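Local atomic coordinates of 5-dehydro-2-deoxygluconokinase (Bacillus halodurans C-125, PDB entry 2QCV), a protein that probably phosphorylates 5-dehydro-2-deoxy-D-gluconate with ATP, a step in the breakdown of myo-inositol, as a PfkB-family sugar kinase. Residues S150-P153 against S154-V158. Numbering follows the deposited sequence.
Sequences SKSP and SREAV
S152 and E156 join side chains across the start of helix 154-167: the S152 hydroxyl OG donates to E156 OE2 at a very short 2.5 Å. The glutamate reaches back because its chain bends at chi2 (80°), which brings the carboxylate back to S152 and P153, with OE1 3.2 Å from P153 CA. OE2 also accepts a bond from Y192 OH of the second subunit. With an alanine in place of E156, the S152 hydroxyl and that tyrosine would probably lose their shared acceptor, weakening this point of the subunit interface. Backbone bonds begin the helix: R155 N donates to K151 O (2.9 Å), and A157 N to P153 O (3.1 Å). The peptide bond before P153 is cis, at the point where the loop passes into the helix. R155 runs out with CG anti to its N (chi1 172°), then turns at chi3 (-70°), which sets K151 CA near the rim of one guanidinium face, 4.1 Å from its plane. Its NE bonds L149 O, NH2 forms a salt bridge with E188, and Y192 of the same chain adds a cation-pi contact. The turn thus carries the loop after strand 139-145 into helix 154-167, with R155 tying it to helix 186-199 and E156 facing the second subunit.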
loop_
_atom_site.group_PDB
_atom_site.type_symbol
_atom_site.label_atom_id
_atom_site.label_comp_id
_atom_site.label_asym_id
_atom_site.label_seq_id
_atom_site.Cartn_x
_atom_site.Cartn_y
_atom_site.Cartn_z
ATOM N N SER A 150 -4.122 -12.369 12.472
ATOM C CA SER A 150 -2.871 -11.779 11.987
ATOM C C SER A 150 -3.051 -10.455 11.241
ATOM O O SER A 150 -2.110 -9.663 11.182
ATOM C CB SER A 150 -2.080 -12.760 11.111
ATOM O OG SER A 150 -2.764 -13.078 9.896
ATOM N N LYS A 151 -4.241 -10.190 10.688
ATOM C CA LYS A 151 -4.453 -8.972 9.924
ATOM C C LYS A 151 -5.915 -8.574 10.030
ATOM O O LYS A 151 -6.781 -9.421 10.075
ATOM C CB LYS A 151 -4.152 -9.193 8.410
ATOM C CG LYS A 151 -2.729 -9.504 8.004
ATOM C CD LYS A 151 -1.813 -8.290 8.109
ATOM C CE LYS A 151 -0.331 -8.739 8.083
ATOM N NZ LYS A 151 0.574 -7.715 8.697
ATOM N N SER A 152 -6.164 -7.276 9.999
ATOM C CA SER A 152 -7.495 -6.746 9.724
ATOM C C SER A 152 -7.868 -6.852 8.234
ATOM O O SER A 152 -6.990 -6.708 7.376
ATOM C CB SER A 152 -7.524 -5.277 10.145
ATOM O OG SER A 152 -7.247 -5.134 11.540
ATOM N N PRO A 153 -9.163 -6.973 7.909
ATOM C CA PRO A 153 -10.312 -7.009 8.812
ATOM C C PRO A 153 -10.627 -8.330 9.441
ATOM O O PRO A 153 -11.517 -8.389 10.293
ATOM C CB PRO A 153 -11.478 -6.583 7.929
ATOM C CG PRO A 153 -11.094 -7.024 6.575
ATOM C CD PRO A 153 -9.600 -6.895 6.495
ATOM N N SER A 154 -9.926 -9.390 9.060
ATOM C CA SER A 154 -10.183 -10.715 9.653
ATOM C C SER A 154 -10.104 -10.664 11.178
ATOM O O SER A 154 -10.948 -11.260 11.887
ATOM C CB SER A 154 -9.203 -11.772 9.088
ATOM O OG SER A 154 -9.374 -13.007 9.780
ATOM N N ARG A 155 -9.082 -9.984 11.710
ATOM C CA ARG A 155 -8.899 -9.849 13.164
ATOM C C ARG A 155 -10.182 -9.379 13.868
ATOM O O ARG A 155 -10.607 -9.987 14.864
ATOM C CB ARG A 155 -7.695 -8.912 13.421
ATOM C CG ARG A 155 -7.389 -8.437 14.835
ATOM C CD ARG A 155 -6.260 -7.389 14.750
ATOM N NE ARG A 155 -5.034 -8.074 14.392
ATOM C CZ ARG A 155 -3.879 -7.505 14.091
ATOM N NH1 ARG A 155 -3.737 -6.203 14.141
ATOM N NH2 ARG A 155 -2.833 -8.267 13.832
ATOM N N GLU A 156 -10.822 -8.335 13.334
ATOM C CA GLU A 156 -12.076 -7.802 13.920
ATOM C C GLU A 156 -13.280 -8.719 13.697
ATOM O O GLU A 156 -14.170 -8.803 14.563
ATOM C CB GLU A 156 -12.408 -6.404 13.386
ATOM C CG GLU A 156 -11.391 -5.398 13.691
ATOM C CD GLU A 156 -10.189 -5.443 12.748
ATOM O OE1 GLU A 156 -10.401 -5.386 11.559
ATOM O OE2 GLU A 156 -9.069 -5.416 13.223
ATOM N N ALA A 157 -13.313 -9.408 12.552
ATOM C CA ALA A 157 -14.322 -10.411 12.310
ATOM C C ALA A 157 -14.239 -11.502 13.383
ATOM O O ALA A 157 -15.261 -11.932 13.913
ATOM C CB ALA A 157 -14.163 -11.051 10.877
ATOM N N VAL A 158 -13.024 -11.946 13.709
ATOM C CA VAL A 158 -12.846 -12.966 14.745
ATOM C C VAL A 158 -13.264 -12.440 16.104
ATOM O O VAL A 158 -13.950 -13.123 16.867
ATOM C CB VAL A 158 -11.393 -13.467 14.796
ATOM C CG1 VAL A 158 -11.157 -14.346 16.000
ATOM C CG2 VAL A 158 -11.048 -14.243 13.445
#